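Local coordinates for protein salt-tolerant glutaminase (PDB 3IHA) that probably hydrolyses L-glutamine to L-glutamate and ammonium, and holds the L-glutamate product in its active site, at residues A257-A262 with V285-R290. Residues are numbered along the deposited sequence; the frame is centred on the assembly and turned at random.
Sequences AKSGVA and VGNSAR. With GLU (glutamic acid), chain C.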
loop_
_atom_site.group_PDB
_atom_site.type_symbol
_atom_site.label_atom_id
_atom_site.label_comp_id
_atom_site.label_asym_id
_atom_site.label_seq_id
_atom_site.Cartn_x
_atom_site.Cartn_y
_atom_site.Cartn_z
ATOM N N ALA A 257 -9.759 -6.226 -0.325
ATOM C CA ALA A 257 -10.646 -7.274 0.119
ATOM C C ALA A 257 -11.753 -7.607 -0.835
ATOM O O ALA A 257 -12.263 -6.733 -1.519
ATOM C CB ALA A 257 -11.245 -6.876 1.443
ATOM N N LYS A 258 -12.122 -8.885 -0.869
ATOM C CA LYS A 258 -13.220 -9.333 -1.709
ATOM C C LYS A 258 -14.226 -9.961 -0.786
ATOM O O LYS A 258 -13.858 -10.645 0.147
ATOM C CB LYS A 258 -12.781 -10.378 -2.732
ATOM C CG LYS A 258 -13.867 -10.676 -3.773
ATOM C CD LYS A 258 -14.048 -9.485 -4.689
ATOM C CE LYS A 258 -15.249 -9.636 -5.595
ATOM N NZ LYS A 258 -16.533 -9.621 -4.821
ATOM N N SER A 259 -15.493 -9.723 -1.059
ATOM C CA SER A 259 -16.585 -10.261 -0.275
ATOM C C SER A 259 -17.307 -11.417 -1.011
ATOM O O SER A 259 -17.267 -11.515 -2.239
ATOM C CB SER A 259 -17.566 -9.124 0.014
ATOM O OG SER A 259 -18.829 -9.587 0.453
ATOM N N GLY A 260 -17.954 -12.295 -0.250
ATOM C CA GLY A 260 -18.703 -13.393 -0.838
ATOM C C GLY A 260 -20.165 -13.271 -0.434
ATOM O O GLY A 260 -20.470 -12.812 0.670
ATOM N N VAL A 261 -21.077 -13.666 -1.316
ATOM C CA VAL A 261 -22.507 -13.585 -1.015
ATOM C C VAL A 261 -22.980 -14.610 0.022
ATOM O O VAL A 261 -24.155 -14.631 0.376
ATOM C CB VAL A 261 -23.353 -13.767 -2.288
ATOM C CG1 VAL A 261 -23.004 -12.698 -3.297
ATOM C CG2 VAL A 261 -23.111 -15.142 -2.879
ATOM N N ALA A 262 -22.074 -15.464 0.496
ATOM C CA ALA A 262 -22.410 -16.471 1.504
ATOM C C ALA A 262 -22.195 -15.838 2.861
ATOM O O ALA A 262 -22.559 -16.402 3.896
ATOM C CB ALA A 262 -21.512 -17.692 1.364
ATOM N N VAL A 285 -25.658 -3.573 -1.608
ATOM C CA VAL A 285 -24.891 -3.773 -2.831
ATOM C C VAL A 285 -24.389 -5.212 -2.938
ATOM O O VAL A 285 -23.672 -5.570 -3.876
ATOM C CB VAL A 285 -23.703 -2.788 -2.923
ATOM C CG1 VAL A 285 -24.192 -1.374 -2.624
ATOM C CG2 VAL A 285 -22.598 -3.196 -1.972
ATOM N N GLY A 286 -24.766 -6.041 -1.970
ATOM C CA GLY A 286 -24.370 -7.430 -2.019
ATOM C C GLY A 286 -23.241 -7.885 -1.119
ATOM O O GLY A 286 -22.951 -9.079 -1.068
ATOM N N ASN A 287 -22.585 -6.977 -0.410
ATOM C CA ASN A 287 -21.497 -7.418 0.460
ATOM C C ASN A 287 -22.033 -7.846 1.814
ATOM O O ASN A 287 -23.220 -7.697 2.090
ATOM C CB ASN A 287 -20.469 -6.306 0.647
ATOM C CG ASN A 287 -19.965 -5.759 -0.667
ATOM O OD1 ASN A 287 -19.633 -6.514 -1.587
ATOM N ND2 ASN A 287 -19.898 -4.434 -0.766
ATOM N N SER A 288 -21.153 -8.392 2.645
ATOM C CA SER A 288 -21.503 -8.833 3.990
ATOM C C SER A 288 -21.561 -7.572 4.851
ATOM O O SER A 288 -20.541 -6.926 5.064
ATOM C CB SER A 288 -20.418 -9.794 4.495
ATOM O OG SER A 288 -20.612 -10.164 5.844
ATOM N N ALA A 289 -22.748 -7.216 5.335
ATOM C CA ALA A 289 -22.931 -6.006 6.145
ATOM C C ALA A 289 -21.965 -5.867 7.317
ATOM O O ALA A 289 -21.088 -5.012 7.295
ATOM C CB ALA A 289 -24.353 -5.936 6.644
ATOM N N ARG A 290 -22.137 -6.699 8.342
ATOM C CA ARG A 290 -21.277 -6.680 9.522
ATOM C C ARG A 290 -19.844 -6.986 9.124
ATOM O O ARG A 290 -18.894 -6.581 9.801
ATOM C CB ARG A 290 -21.706 -7.749 10.515
ATOM C CG ARG A 290 -23.042 -7.577 11.208
ATOM C CD ARG A 290 -23.529 -8.976 11.462
ATOM N NE ARG A 290 -24.308 -9.178 12.671
ATOM C CZ ARG A 290 -24.632 -10.392 13.108
ATOM N NH1 ARG A 290 -24.230 -11.459 12.426
ATOM N NH2 ARG A 290 -25.361 -10.543 14.205
HETATM N N GLU C . -21.087 -17.415 -6.541
HETATM C CA GLU C . -21.840 -16.267 -7.111
HETATM C C GLU C . -22.054 -16.462 -8.594
HETATM O O GLU C . -22.962 -15.811 -9.144
HETATM C CB GLU C . -21.074 -14.966 -6.888
HETATM C CG GLU C . -21.271 -14.365 -5.518
HETATM C CD GLU C . -20.686 -12.978 -5.412
HETATM O OE1 GLU C . -20.845 -12.195 -6.375
HETATM O OE2 GLU C . -20.074 -12.674 -4.366
HETATM O OXT GLU C . -21.298 -17.261 -9.179
HETATM O O HOH W 1 -20.647 -9.926 -1.268
#
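S259 reaches across to the loop at N287 and S288, and its hydroxyl takes part in three of the four residue pairs that touch. The CB bond of S259 points to the loop, and a chi1 of 164°, which turns OG away from its own N, leaves OG 3.4 Å from N287 CA. There it accepts a weak bond from the backbone of S288, with N at 3.4 Å from S259 OG and an N-H...O angle of 141°. Serine suits the place, being small enough to pack against the loop and polar enough to meet its N-H. N287 lies alongside: its CB is 3.7 Å from S259 OG, and its OD1 is 3.7 Å from S259 CB, a packing contact.

Toward G286 and V261 the fit is looser. V261 CG1 comes no nearer than 4.3 Å to G286 O, and a water joins the segments instead, 2.5 Å from S259 OG and donating to G286 O. G286 is partly exposed; at its backbone angles (phi 103°) a side chain would press against the carbonyl O of the residue before, which suits glycine.

Farther along, V261 meets the bound glutamate. Its CG1 lies by the ligand's CD and OE2 and its CG2 by the methylene CG, while V261 N gives OE2 a weak bond, 3.4 Å between V261 N and GLU OE2. K258 NZ makes a hydrogen bond with Y243 OH and a weak one to S259 O within its own segment. The K258-S259-G260 sequence resembles the KTG motif of beta-lactamases, consistent with the family's clan.

S288 is the N-cap residue of helix 289-301; its OG bonds chiefly to S279 O, with G263 O a second partner that would share or alternate for the proton. The contact joins the start of this helix to strand 257-259, which edges the five-stranded antiparallel sheet and pairs with strand 264-269.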